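Local coordinates for thiamin pyrophosphokinase family protein (Enterococcus faecalis, PDB 3MEL) that probably makes thiamine diphosphate by transferring a diphosphate group from ATP to thiamine, and binds thiamine diphosphate and magnesium, at residues Leu6-Asn11 against Ile99-Gly104; Arg31-Leu36 against Gly48-Leu53; Ala111-Pro116 against Asn135-Tyr140; Leu156-Leu161 against Ile206-Ser211; Glu165-Arg170 against Gln179-Pro184. One frame throughout, in Å; residues are numbered along the deposited sequence.

Overall arrangement
Interaction 2 falls in the sequence between the two segments of interaction 1, and interaction 5 likewise falls between those of interaction 4; interaction 3 comes between these two groups. Interactions 1 and 2, whose centres are about 11 Å apart, touch each other, His-35 packing on Gly-9 and Gly-10. Interactions 1, 3 and 4 reach one mixed sheet, in which strands 135-140 and 206-211 are neighbours, and the centres of interactions 3 and 4 lie about 9 Å apart. Interaction 5 is about 40 Å from interaction 2, centre to centre. The long sheet thus joins the catalytic region to the one assigned to vitamin B1 binding, and all contacts except interaction 2 also touch the second subunit.

Interaction 1: Leu6-Asn11 against Ile99-Gly104; sequences LVAGGN and IGATGG
The peptide groups on the two sides of Ile-99 are bonded to Leu-6 and Ala-8. The Ile-99 carbonyl receives the N-H of Ala-8 in the carbonyl plane, with Ala-8 N 3.0 Å from Ile-99 O. One peptide earlier, Ile-99 N lies 3.0 Å from Leu-6 O, nearly along its C=O axis. These two bonds enclose the parallel bridge between Val-7 and Ile-99, and Val-7 CA adds a C-H contact to Ile-99 O. Further on, the Ala-8 methyl sits against the Gly-100 carbonyl, and that same oxygen takes a weak, bent bond from Gly-10 N. At Gly-100, with its positive phi (83°), the chain leaves the strand, and the glycine oxygen faces Ala-8 and Gly-10.

Beyond the bridge the contact passes to Gly-10 and Thr-102. Gly-10 brings a bare CA to 3.5 Å from Thr-102 OG1, which chi1 of 63° places between its own backbone N and carbonyl carbon. Back at the bridge, Val-7 and Ile-99 stand side by side, CG2 of the valine 4.2 Å from CG1 of the isoleucine, and Trp-15 touches both.

The Ala-8 side chain is about 4 Å from that of Thr-80, a thiamine diphosphate-binding residue, so the C-terminal ends of the parallel strands 3-7 and 95-99 border the ligand pocket, as in many alpha/beta folds. Strand 3-7 lies between strands 26-29 and 95-99 and is bonded to both, while the loop 99-104 leads into helix 106-113.

Interaction 2: Arg31-Leu36 against Gly48-Leu53; sequences RGCLHL and GDFDSL
Arg-31 runs alongside Ser-52 before it reaches Leu-53. Its CB is 3.5 Å from Ser-52 OG, CG keeps beside the same oxygen, and CD comes closest, 3.3 Å from Ser-52 OG. CG is anti to the backbone N (chi1 -165°), and a bend at chi2 then carries the guanidinium back over to Leu-53, the two side chains crossing at a slant. There NH1 lies 4.1 Å from Leu-53 CG, which sits at the guanidinium edge, and NH1 also forms a salt bridge with Glu-57.

The partner is the magnesium-binding loop after strand 45-48 of the catalytic region. Asp-49, a magnesium ligand that also touches thiamine diphosphate, forms an Asx turn: its OD1 accepts the N-H of Asp-51 through the anti lone pair, and a type I beta turn from Phe-50 to Leu-53 follows.

Helix 32-37 packs on that loop through two apolar contacts. Leu-34 and Leu-53 reach toward each other tip to tip, CD1 of Leu-34 being 3.9 Å from CG of Leu-53. Cys-33 SG approaches the Phe-50 ring at its edge, 3.7 Å from Phe-50 CE1, a sulfur-aromatic contact. Val-61 of helix 57-64 packs on Cys-33, Leu-34 and Leu-53.

Interaction 3: Ala111-Pro116 against Asn135-Tyr140; sequences ANLWLP and NSIQYY
Pro-116 covers one face of the Tyr-139 ring, and Leu-113 meets its hydroxyl end. The contact seats the last part of helix 106-113, and the 3-10 turn that follows it, on strand 135-140 of the long mixed sheet, close to where the parallel strands of the catalytic region give way to antiparallel ones.

One bump is the proline ring. Its CG is poised over the middle of the Tyr-139 face, 3.4 Å from the ring centroid and 10° off the ring normal, a CH-pi contact. Pro-116 CD lies further along the same ring, 3.9 Å from Tyr-139 CE2, so the proline meets the aromatic face with a projecting corner and crosses it at about a right angle.

Leu-113 lies past the phenol tip. With CG anti to the backbone N (chi1 -174°), the branch is thrown toward the sheet, and CD1 comes 3.4 Å from Tyr-139 OH. The same methyl reaches the residue two before the tyrosine, on the same side of the strand, where CG2 of Ile-137 is 4.4 Å from CD1 of Leu-113, so that it occupies the notch between the two strand side chains pointing at the helix.

Other residues pack around it. Met-205 touches both Pro-116 and Tyr-139, Ile-128 and Leu-130 of the neighbouring strand also pack on Tyr-139, and Leu-110 of the second subunit packs on Leu-113. At the polar tip of Tyr-139, the OH stands 3.2 Å from the carbonyl oxygen of Leu-113.

Interaction 4: Leu156-Leu161 against Ile206-Ser211; sequences LAYCCL and IAVIQS
Cys-159 and Ala-207 face each other as a hydrogen-bonded pair of an antiparallel sheet, and the straighter of their two bonds, Ala-207 N to Cys-159 O, is 2.8 Å long at 174° and lies in the carbonyl plane. The return bond, Cys-159 N to Ala-207 O, is longer at 3.2 Å, its donor standing above the carbonyl plane. Ala-157 and Ile-209 form the next such pair: Ile-209 N reaches Ala-157 O at 3.0 Å, whereas the bond from Ala-157 N is bent and weak. C-H contacts from Val-208 CA to Ala-157 O and from Ile-206 CA to Cys-159 O fill in between.

Around this backbone core the two faces differ. Leu-156, Tyr-158, Cys-160, Ile-206 and Val-208 share one side and pack on strands 196-200 and 167-170, the second layer of a beta sandwich. Tyr-158 lies beside Val-208, with CE1 3.9 Å from Val-208 CG2, while the Ile-206 CG2 methyl sits at the edge of the tyrosine ring. Leu-156, with CG anti to the backbone N (chi1 175°), swings its CD1 across to Val-208 CG1, 3.8 Å away.

The other side carries Ala-157, Cys-159, Ala-207 and Ile-209, and Asp-107 of the second subunit packs against Ala-157 and Cys-159. Here Cys-159 SG skips past its direct partner to meet Ile-209 CD1 at 3.7 Å.

Interaction 5: Glu165-Arg170 against Gln179-Pro184; sequences ENLTLR and QDVPYP
Asp-180 reaches across to the backbone of the facing segment with its carboxylate. At chi1 of -83° its CG is turned anti to the carbonyl carbon, and Asp-180 OD1 lies 3.0 Å from Asn-166 N, accepting its N-H almost in line with the C-O bond. Glu-165 passes obliquely beside it with an extended chain, the two carboxylate planes nearly parallel. Glu-165 OE2 and Asp-180 OD2 stay 5.3 Å apart.

Asn-166, in a left-handed backbone conformation, belongs to a G1 beta bulge, in which it and Leu-167 both lie opposite Gln-179; this is consistent with its N-H going to a side chain. Leu-167 N makes the regular bond to Gln-179 O at 2.7 Å, and Gln-179 N returns one to Leu-167 O at 3.2 Å from above the carbonyl plane. The chain turns a corner at Asn-166, and strand 167-170 is an outer strand of the three-stranded antiparallel sheet of the region assigned to vitamin B1 binding.

Gln-179 leaves its strand with CG anti to N and then bends at chi2 (64°), which brings the amide over the following residue, where NE2 donates to Asp-180 O, 2.9 Å away. Its CB meanwhile rests 4.1 Å from Leu-167 CB. The leucine sends CD2 toward Val-181, 4.4 Å from its CG2, and Cys-160 of strand 155-160 packs on both residues. Asn-166 ND2 is bonded to Asp-202, and a bound magnesium ion lies about 3 Å from the Asn-166 side chain.

Interaction 1: Leu6-Asn11 against Ile99-Gly104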
# COMPACT_ATOMS: atom_id res chain seq x y z
N LEU A 6 -14.35 5.12 -11.95
CA LEU A 6 -14.96 4.96 -10.62
C LEU A 6 -14.35 5.89 -9.57
O LEU A 6 -13.15 6.09 -9.56
CB LEU A 6 -14.87 3.50 -10.15
CG LEU A 6 -15.45 2.44 -11.08
CD1 LEU A 6 -14.48 2.20 -12.23
CD2 LEU A 6 -15.76 1.15 -10.36
N VAL A 7 -15.17 6.47 -8.70
CA VAL A 7 -14.67 7.48 -7.76
C VAL A 7 -14.98 7.17 -6.28
O VAL A 7 -16.10 7.33 -5.81
CB VAL A 7 -15.21 8.88 -8.12
CG1 VAL A 7 -14.54 9.94 -7.29
CG2 VAL A 7 -15.01 9.16 -9.61
N ALA A 8 -13.97 6.71 -5.55
CA ALA A 8 -14.06 6.53 -4.11
C ALA A 8 -14.03 7.90 -3.43
O ALA A 8 -14.00 8.94 -4.09
CB ALA A 8 -12.95 5.68 -3.61
N GLY A 9 -14.04 7.89 -2.10
CA GLY A 9 -14.28 9.09 -1.33
C GLY A 9 -13.04 9.88 -0.99
O GLY A 9 -13.07 10.80 -0.18
N GLY A 10 -11.93 9.51 -1.62
CA GLY A 10 -10.67 10.16 -1.35
C GLY A 10 -10.77 11.65 -1.60
O GLY A 10 -11.71 12.10 -2.25
N ASN A 11 -9.82 12.41 -1.08
CA ASN A 11 -9.73 13.81 -1.44
C ASN A 11 -9.35 13.90 -2.92
O ASN A 11 -8.37 13.26 -3.35
CB ASN A 11 -8.71 14.54 -0.56
CG ASN A 11 -8.50 15.99 -1.00
OD1 ASN A 11 -9.20 16.49 -1.89
ND2 ASN A 11 -7.55 16.67 -0.38
N ILE A 99 -10.23 5.84 -9.19
CA ILE A 99 -9.55 6.92 -8.51
C ILE A 99 -10.22 7.25 -7.17
O ILE A 99 -11.36 6.85 -6.92
CB ILE A 99 -9.46 8.18 -9.38
CG1 ILE A 99 -10.83 8.84 -9.51
CG2 ILE A 99 -8.86 7.83 -10.74
CD1 ILE A 99 -10.79 10.25 -10.05
N GLY A 100 -9.49 7.95 -6.30
CA GLY A 100 -10.02 8.43 -5.05
C GLY A 100 -9.96 7.37 -3.99
O GLY A 100 -10.54 7.53 -2.93
N ALA A 101 -9.29 6.26 -4.29
CA ALA A 101 -9.09 5.21 -3.30
C ALA A 101 -7.84 5.55 -2.49
O ALA A 101 -6.90 4.75 -2.40
CB ALA A 101 -8.94 3.85 -3.96
N THR A 102 -7.87 6.76 -1.91
CA THR A 102 -6.70 7.42 -1.31
C THR A 102 -6.90 7.77 0.17
O THR A 102 -6.05 8.41 0.80
CB THR A 102 -6.27 8.71 -2.13
OG1 THR A 102 -7.31 9.70 -2.11
CG2 THR A 102 -5.94 8.35 -3.57
N GLY A 103 -8.02 7.33 0.74
CA GLY A 103 -8.34 7.64 2.12
C GLY A 103 -7.23 7.49 3.17
O GLY A 103 -7.32 8.10 4.24
N GLY A 104 -6.20 6.68 2.88
CA GLY A 104 -5.07 6.52 3.79
C GLY A 104 -5.01 5.25 4.63
O GLY A 104 -3.99 4.97 5.27

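Interaction 2: Arg31-Leu36 against Gly48-Leu53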
# COMPACT_ATOMS: atom_id res chain seq x y z
N ARG A 31 -19.05 8.64 -0.85
CA ARG A 31 -18.78 10.06 -0.83
C ARG A 31 -18.11 10.54 -2.14
O ARG A 31 -18.07 11.73 -2.45
CB ARG A 31 -17.94 10.38 0.40
CG ARG A 31 -17.88 11.83 0.73
CD ARG A 31 -17.97 12.13 2.21
NE ARG A 31 -18.08 13.58 2.33
CZ ARG A 31 -19.23 14.23 2.41
NH1 ARG A 31 -20.37 13.55 2.46
NH2 ARG A 31 -19.25 15.56 2.47
N GLY A 32 -17.62 9.58 -2.93
CA GLY A 32 -17.10 9.90 -4.25
C GLY A 32 -18.17 10.39 -5.21
O GLY A 32 -17.86 11.08 -6.20
N CYS A 33 -19.42 10.03 -4.93
CA CYS A 33 -20.57 10.54 -5.67
C CYS A 33 -20.66 12.07 -5.59
O CYS A 33 -20.93 12.72 -6.60
CB CYS A 33 -21.87 9.92 -5.15
SG CYS A 33 -22.10 8.14 -5.45
N LEU A 34 -20.41 12.64 -4.42
CA LEU A 34 -20.43 14.10 -4.28
C LEU A 34 -19.24 14.75 -4.98
O LEU A 34 -19.37 15.81 -5.60
CB LEU A 34 -20.46 14.50 -2.81
CG LEU A 34 -21.61 13.88 -2.02
CD1 LEU A 34 -21.31 13.82 -0.52
CD2 LEU A 34 -22.94 14.59 -2.32
N HIS A 35 -18.07 14.11 -4.86
CA HIS A 35 -16.85 14.62 -5.48
C HIS A 35 -16.97 14.78 -7.00
O HIS A 35 -16.45 15.74 -7.58
CB HIS A 35 -15.66 13.76 -5.08
CG HIS A 35 -15.36 13.81 -3.61
ND1 HIS A 35 -14.52 12.91 -2.99
CD2 HIS A 35 -15.81 14.64 -2.65
CE1 HIS A 35 -14.46 13.19 -1.70
NE2 HIS A 35 -15.24 14.24 -1.46
N LEU A 36 -17.65 13.83 -7.64
CA LEU A 36 -17.95 13.92 -9.05
C LEU A 36 -18.83 15.13 -9.38
O LEU A 36 -18.55 15.86 -10.33
CB LEU A 36 -18.66 12.64 -9.50
CG LEU A 36 -17.85 11.52 -10.11
CD1 LEU A 36 -18.74 10.35 -10.43
CD2 LEU A 36 -17.11 11.99 -11.36
N GLY A 48 -22.81 2.14 -2.73
CA GLY A 48 -22.36 2.21 -1.35
C GLY A 48 -23.50 2.08 -0.37
O GLY A 48 -24.59 1.71 -0.74
N ASP A 49 -23.22 2.35 0.90
CA ASP A 49 -24.24 2.30 1.94
C ASP A 49 -24.52 3.73 2.32
O ASP A 49 -25.51 4.05 2.97
CB ASP A 49 -23.74 1.49 3.13
CG ASP A 49 -22.29 1.76 3.46
OD1 ASP A 49 -21.97 2.91 3.82
OD2 ASP A 49 -21.47 0.82 3.39
N PHE A 50 -23.63 4.60 1.87
CA PHE A 50 -23.81 6.04 1.96
C PHE A 50 -23.94 6.52 3.39
O PHE A 50 -24.51 7.57 3.64
CB PHE A 50 -25.00 6.50 1.10
CG PHE A 50 -24.83 6.22 -0.37
CD1 PHE A 50 -24.09 7.06 -1.16
CD2 PHE A 50 -25.39 5.10 -0.95
CE1 PHE A 50 -23.92 6.80 -2.49
CE2 PHE A 50 -25.22 4.84 -2.29
CZ PHE A 50 -24.48 5.69 -3.06
N ASP A 51 -23.38 5.76 4.33
CA ASP A 51 -23.42 6.14 5.74
C ASP A 51 -22.53 7.34 6.01
O ASP A 51 -22.71 8.06 6.99
CB ASP A 51 -23.09 4.94 6.67
CG ASP A 51 -21.67 4.38 6.46
OD1 ASP A 51 -20.85 4.97 5.69
OD2 ASP A 51 -21.37 3.32 7.07
N SER A 52 -21.56 7.57 5.15
CA SER A 52 -20.74 8.74 5.33
C SER A 52 -21.50 10.03 4.95
O SER A 52 -21.10 11.13 5.32
CB SER A 52 -19.42 8.57 4.56
OG SER A 52 -19.33 9.44 3.46
N LEU A 53 -22.63 9.89 4.24
CA LEU A 53 -23.37 11.05 3.75
C LEU A 53 -24.52 11.56 4.63
O LEU A 53 -25.24 10.78 5.25
CB LEU A 53 -23.91 10.79 2.34
CG LEU A 53 -22.94 10.66 1.16
CD1 LEU A 53 -22.17 9.36 1.27
CD2 LEU A 53 -23.72 10.71 -0.14

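Interaction 3: Ala111-Pro116 against Asn135-Tyr140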
# COMPACT_ATOMS: atom_id res chain seq x y z
N ALA A 111 -6.83 -4.04 0.33
CA ALA A 111 -8.12 -4.53 -0.11
C ALA A 111 -8.24 -4.27 -1.60
O ALA A 111 -8.61 -5.16 -2.37
CB ALA A 111 -9.23 -3.81 0.64
N ASN A 112 -7.89 -3.05 -2.01
CA ASN A 112 -7.95 -2.62 -3.39
C ASN A 112 -6.88 -3.30 -4.27
O ASN A 112 -7.18 -3.88 -5.30
CB ASN A 112 -7.80 -1.09 -3.48
CG ASN A 112 -9.07 -0.34 -3.03
OD1 ASN A 112 -10.17 -0.87 -3.04
ND2 ASN A 112 -8.90 0.93 -2.67
N LEU A 113 -5.64 -3.23 -3.83
CA LEU A 113 -4.50 -3.79 -4.54
C LEU A 113 -4.56 -5.30 -4.85
O LEU A 113 -3.78 -5.79 -5.64
CB LEU A 113 -3.26 -3.52 -3.70
CG LEU A 113 -1.90 -3.87 -4.26
CD1 LEU A 113 -1.68 -3.06 -5.52
CD2 LEU A 113 -0.84 -3.56 -3.23
N TRP A 114 -5.44 -6.04 -4.19
CA TRP A 114 -5.53 -7.47 -4.41
C TRP A 114 -6.84 -7.82 -5.12
O TRP A 114 -7.24 -8.97 -5.18
CB TRP A 114 -5.45 -8.24 -3.08
CG TRP A 114 -4.10 -8.18 -2.33
CD1 TRP A 114 -2.84 -8.09 -2.87
CD2 TRP A 114 -3.91 -8.26 -0.90
NE1 TRP A 114 -1.89 -8.07 -1.87
CE2 TRP A 114 -2.52 -8.17 -0.66
CE3 TRP A 114 -4.78 -8.38 0.19
CZ2 TRP A 114 -2.00 -8.20 0.63
CZ3 TRP A 114 -4.26 -8.40 1.46
CH2 TRP A 114 -2.88 -8.32 1.67
N LEU A 115 -7.50 -6.80 -5.66
CA LEU A 115 -8.76 -7.00 -6.39
C LEU A 115 -8.71 -8.11 -7.45
O LEU A 115 -9.48 -9.07 -7.37
CB LEU A 115 -9.26 -5.68 -6.97
CG LEU A 115 -10.05 -4.86 -5.94
CD1 LEU A 115 -10.15 -3.40 -6.30
CD2 LEU A 115 -11.43 -5.44 -5.76
N PRO A 116 -7.80 -8.00 -8.45
CA PRO A 116 -7.58 -9.03 -9.47
C PRO A 116 -7.49 -10.47 -8.94
O PRO A 116 -7.75 -11.40 -9.69
CB PRO A 116 -6.21 -8.65 -10.06
CG PRO A 116 -5.66 -7.58 -9.15
CD PRO A 116 -6.86 -6.89 -8.63
N ASN A 135 0.44 7.90 -8.54
CA ASN A 135 0.58 6.48 -8.82
C ASN A 135 -0.37 5.99 -9.87
O ASN A 135 -1.49 6.49 -10.00
CB ASN A 135 0.39 5.65 -7.55
CG ASN A 135 1.54 5.80 -6.60
OD1 ASN A 135 2.59 5.20 -6.80
ND2 ASN A 135 1.37 6.62 -5.57
N SER A 136 0.07 5.00 -10.63
CA SER A 136 -0.78 4.39 -11.62
C SER A 136 -0.47 2.92 -11.72
O SER A 136 0.66 2.54 -12.07
CB SER A 136 -0.61 5.06 -12.98
OG SER A 136 -1.29 4.30 -13.97
N ILE A 137 -1.48 2.08 -11.45
CA ILE A 137 -1.28 0.66 -11.25
C ILE A 137 -2.00 -0.21 -12.28
O ILE A 137 -3.18 -0.04 -12.52
CB ILE A 137 -1.72 0.26 -9.83
CG1 ILE A 137 -0.99 1.12 -8.79
CG2 ILE A 137 -1.45 -1.22 -9.56
CD1 ILE A 137 -1.51 1.00 -7.37
N GLN A 138 -1.27 -1.14 -12.88
CA GLN A 138 -1.83 -2.07 -13.86
C GLN A 138 -1.51 -3.49 -13.45
O GLN A 138 -0.46 -3.73 -12.85
CB GLN A 138 -1.22 -1.82 -15.24
CG GLN A 138 -2.05 -0.93 -16.15
CD GLN A 138 -1.67 -1.09 -17.62
OE1 GLN A 138 -0.61 -0.64 -18.05
NE2 GLN A 138 -2.53 -1.75 -18.38
N TYR A 139 -2.38 -4.44 -13.76
CA TYR A 139 -2.14 -5.83 -13.35
C TYR A 139 -1.83 -6.75 -14.52
O TYR A 139 -2.37 -6.59 -15.61
CB TYR A 139 -3.31 -6.40 -12.54
CG TYR A 139 -3.54 -5.65 -11.26
CD1 TYR A 139 -2.81 -5.94 -10.11
CD2 TYR A 139 -4.46 -4.63 -11.19
CE1 TYR A 139 -3.01 -5.24 -8.94
CE2 TYR A 139 -4.67 -3.93 -10.03
CZ TYR A 139 -3.95 -4.23 -8.92
OH TYR A 139 -4.17 -3.51 -7.79
N TYR A 140 -0.94 -7.71 -14.27
CA TYR A 140 -0.56 -8.67 -15.29
C TYR A 140 -0.51 -10.11 -14.79
O TYR A 140 0.03 -10.38 -13.73
CB TYR A 140 0.80 -8.31 -15.87
CG TYR A 140 0.80 -7.05 -16.69
CD1 TYR A 140 0.48 -7.08 -18.04
CD2 TYR A 140 1.11 -5.83 -16.13
CE1 TYR A 140 0.47 -5.94 -18.78
CE2 TYR A 140 1.10 -4.67 -16.87
CZ TYR A 140 0.78 -4.73 -18.20
OH TYR A 140 0.79 -3.58 -18.95

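Interaction 4: Leu156-Leu161 against Ile206-Ser211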
# COMPACT_ATOMS: atom_id res chain seq x y z
N LEU A 156 9.29 3.42 -12.72
CA LEU A 156 8.65 2.19 -13.13
C LEU A 156 8.91 1.12 -12.06
O LEU A 156 9.97 1.08 -11.45
CB LEU A 156 9.20 1.74 -14.49
CG LEU A 156 8.76 0.40 -15.10
CD1 LEU A 156 7.24 0.31 -15.32
CD2 LEU A 156 9.52 0.12 -16.38
N ALA A 157 7.94 0.25 -11.81
CA ALA A 157 8.11 -0.73 -10.76
C ALA A 157 7.45 -2.04 -11.13
O ALA A 157 6.35 -2.07 -11.70
CB ALA A 157 7.55 -0.21 -9.47
N TYR A 158 8.14 -3.12 -10.83
CA TYR A 158 7.52 -4.43 -10.93
C TYR A 158 7.33 -4.98 -9.53
O TYR A 158 8.28 -5.40 -8.85
CB TYR A 158 8.35 -5.36 -11.80
CG TYR A 158 8.42 -4.88 -13.23
CD1 TYR A 158 7.50 -5.31 -14.18
CD2 TYR A 158 9.40 -3.98 -13.63
CE1 TYR A 158 7.56 -4.85 -15.49
CE2 TYR A 158 9.47 -3.53 -14.91
CZ TYR A 158 8.55 -3.96 -15.84
OH TYR A 158 8.64 -3.49 -17.13
N CYS A 159 6.08 -4.92 -9.08
CA CYS A 159 5.70 -5.35 -7.76
C CYS A 159 5.10 -6.74 -7.89
O CYS A 159 4.02 -6.90 -8.45
CB CYS A 159 4.69 -4.36 -7.19
SG CYS A 159 5.38 -2.70 -7.08
N CYS A 160 5.83 -7.75 -7.44
CA CYS A 160 5.35 -9.13 -7.53
C CYS A 160 4.46 -9.42 -6.34
O CYS A 160 4.94 -9.48 -5.20
CB CYS A 160 6.53 -10.09 -7.55
SG CYS A 160 7.68 -9.75 -8.88
N LEU A 161 3.17 -9.60 -6.59
CA LEU A 161 2.23 -9.77 -5.50
C LEU A 161 2.34 -11.18 -4.92
O LEU A 161 1.95 -11.45 -3.76
CB LEU A 161 0.82 -9.46 -5.98
CG LEU A 161 0.68 -8.05 -6.53
CD1 LEU A 161 -0.72 -7.84 -7.09
CD2 LEU A 161 1.03 -7.02 -5.45
N ILE A 206 1.84 -9.83 -11.22
CA ILE A 206 2.60 -8.61 -11.01
C ILE A 206 1.72 -7.39 -11.19
O ILE A 206 0.76 -7.36 -11.98
CB ILE A 206 3.81 -8.51 -11.95
CG1 ILE A 206 4.61 -9.81 -11.92
CG2 ILE A 206 4.69 -7.33 -11.56
CD1 ILE A 206 5.67 -9.89 -12.97
N ALA A 207 2.04 -6.38 -10.40
CA ALA A 207 1.38 -5.11 -10.48
C ALA A 207 2.42 -4.16 -11.03
O ALA A 207 3.36 -3.80 -10.33
CB ALA A 207 0.92 -4.65 -9.10
N VAL A 208 2.28 -3.78 -12.29
CA VAL A 208 3.19 -2.80 -12.81
C VAL A 208 2.76 -1.45 -12.27
O VAL A 208 1.58 -1.10 -12.36
CB VAL A 208 3.19 -2.82 -14.34
CG1 VAL A 208 3.96 -1.63 -14.89
CG2 VAL A 208 3.78 -4.13 -14.83
N ILE A 209 3.69 -0.72 -11.66
CA ILE A 209 3.36 0.59 -11.09
C ILE A 209 4.23 1.71 -11.64
O ILE A 209 5.45 1.60 -11.63
CB ILE A 209 3.46 0.60 -9.54
CG1 ILE A 209 2.40 -0.31 -8.92
CG2 ILE A 209 3.33 2.01 -9.00
CD1 ILE A 209 2.49 -0.38 -7.41
N GLN A 210 3.61 2.78 -12.13
CA GLN A 210 4.33 3.97 -12.56
C GLN A 210 4.02 5.13 -11.62
O GLN A 210 2.86 5.37 -11.31
CB GLN A 210 3.98 4.34 -13.99
CG GLN A 210 4.39 3.30 -15.03
CD GLN A 210 4.22 3.80 -16.46
OE1 GLN A 210 3.66 3.10 -17.31
NE2 GLN A 210 4.71 5.01 -16.74
N SER A 211 5.04 5.86 -11.21
CA SER A 211 4.89 6.81 -10.11
C SER A 211 5.76 8.03 -10.34
O SER A 211 6.54 8.05 -11.29
CB SER A 211 5.26 6.13 -8.79
OG SER A 211 6.49 5.40 -8.88

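Interaction 5: Glu165-Arg170 against Gln179-Pro184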
# COMPACT_ATOMS: atom_id res chain seq x y z
N GLU A 165 7.89 -16.45 -11.29
CA GLU A 165 8.90 -17.32 -11.90
C GLU A 165 9.37 -16.82 -13.27
O GLU A 165 8.57 -16.35 -14.08
CB GLU A 165 8.37 -18.73 -12.03
CG GLU A 165 8.56 -19.58 -10.79
CD GLU A 165 8.00 -20.98 -10.97
OE1 GLU A 165 7.43 -21.24 -12.06
OE2 GLU A 165 8.13 -21.81 -10.03
N ASN A 166 10.68 -16.95 -13.51
CA ASN A 166 11.29 -16.60 -14.79
C ASN A 166 10.92 -15.19 -15.19
O ASN A 166 10.27 -14.98 -16.21
CB ASN A 166 10.89 -17.62 -15.87
CG ASN A 166 11.69 -17.47 -17.16
OD1 ASN A 166 12.88 -17.13 -17.14
ND2 ASN A 166 11.03 -17.73 -18.28
N LEU A 167 11.32 -14.22 -14.38
CA LEU A 167 10.98 -12.83 -14.66
C LEU A 167 12.08 -12.13 -15.44
O LEU A 167 13.13 -11.79 -14.88
CB LEU A 167 10.68 -12.06 -13.36
CG LEU A 167 10.47 -10.55 -13.54
CD1 LEU A 167 9.43 -10.28 -14.59
CD2 LEU A 167 10.09 -9.90 -12.24
N THR A 168 11.85 -11.94 -16.74
CA THR A 168 12.79 -11.23 -17.61
C THR A 168 12.21 -9.86 -17.88
O THR A 168 11.00 -9.71 -18.02
CB THR A 168 13.02 -11.96 -18.95
OG1 THR A 168 13.45 -13.30 -18.72
CG2 THR A 168 14.07 -11.24 -19.77
N LEU A 169 13.06 -8.86 -17.98
CA LEU A 169 12.57 -7.49 -17.98
C LEU A 169 13.59 -6.59 -18.69
O LEU A 169 14.70 -6.42 -18.21
CB LEU A 169 12.30 -7.11 -16.51
CG LEU A 169 12.35 -5.77 -15.80
CD1 LEU A 169 12.10 -6.00 -14.32
CD2 LEU A 169 13.68 -5.08 -15.98
N ARG A 170 13.22 -6.06 -19.85
CA ARG A 170 14.13 -5.27 -20.68
C ARG A 170 13.70 -3.82 -20.90
O ARG A 170 12.69 -3.36 -20.37
CB ARG A 170 14.34 -5.92 -22.05
CG ARG A 170 15.09 -7.25 -22.03
CD ARG A 170 16.59 -7.07 -21.74
NE ARG A 170 17.25 -8.37 -21.59
CZ ARG A 170 17.56 -8.92 -20.42
NH1 ARG A 170 17.29 -8.27 -19.28
NH2 ARG A 170 18.15 -10.10 -20.37
N GLN A 179 14.72 -14.30 -13.81
CA GLN A 179 14.73 -14.15 -12.36
C GLN A 179 13.63 -14.94 -11.67
O GLN A 179 12.46 -14.78 -11.99
CB GLN A 179 14.55 -12.68 -12.01
CG GLN A 179 14.65 -12.39 -10.54
CD GLN A 179 16.03 -12.69 -10.02
OE1 GLN A 179 16.96 -11.92 -10.23
NE2 GLN A 179 16.17 -13.83 -9.34
N ASP A 180 14.00 -15.79 -10.71
CA ASP A 180 12.99 -16.37 -9.84
C ASP A 180 12.82 -15.45 -8.64
O ASP A 180 13.80 -14.93 -8.10
CB ASP A 180 13.34 -17.80 -9.41
CG ASP A 180 12.93 -18.83 -10.45
OD1 ASP A 180 12.45 -18.44 -11.53
OD2 ASP A 180 13.09 -20.04 -10.18
N VAL A 181 11.57 -15.22 -8.27
CA VAL A 181 11.20 -14.31 -7.19
C VAL A 181 10.40 -15.16 -6.20
O VAL A 181 9.23 -15.42 -6.43
CB VAL A 181 10.34 -13.12 -7.71
CG1 VAL A 181 9.93 -12.20 -6.59
CG2 VAL A 181 11.10 -12.34 -8.76
N PRO A 182 11.04 -15.58 -5.10
CA PRO A 182 10.57 -16.63 -4.19
C PRO A 182 9.41 -16.20 -3.29
O PRO A 182 8.74 -17.05 -2.71
CB PRO A 182 11.81 -16.92 -3.33
CG PRO A 182 12.93 -16.04 -3.89
CD PRO A 182 12.25 -14.92 -4.58
N TYR A 183 9.17 -14.90 -3.20
CA TYR A 183 8.13 -14.36 -2.34
C TYR A 183 7.85 -12.93 -2.80
O TYR A 183 8.64 -12.36 -3.54
CB TYR A 183 8.61 -14.40 -0.89
CG TYR A 183 10.01 -13.87 -0.74
CD1 TYR A 183 10.23 -12.51 -0.60
CD2 TYR A 183 11.11 -14.72 -0.79
CE1 TYR A 183 11.50 -12.01 -0.48
CE2 TYR A 183 12.40 -14.22 -0.68
CZ TYR A 183 12.58 -12.86 -0.52
OH TYR A 183 13.83 -12.32 -0.41
N PRO A 184 6.74 -12.34 -2.36
CA PRO A 184 6.45 -10.95 -2.72
C PRO A 184 7.67 -10.01 -2.69
O PRO A 184 8.35 -9.89 -1.68
CB PRO A 184 5.42 -10.54 -1.66
CG PRO A 184 4.68 -11.81 -1.37
CD PRO A 184 5.64 -12.94 -1.58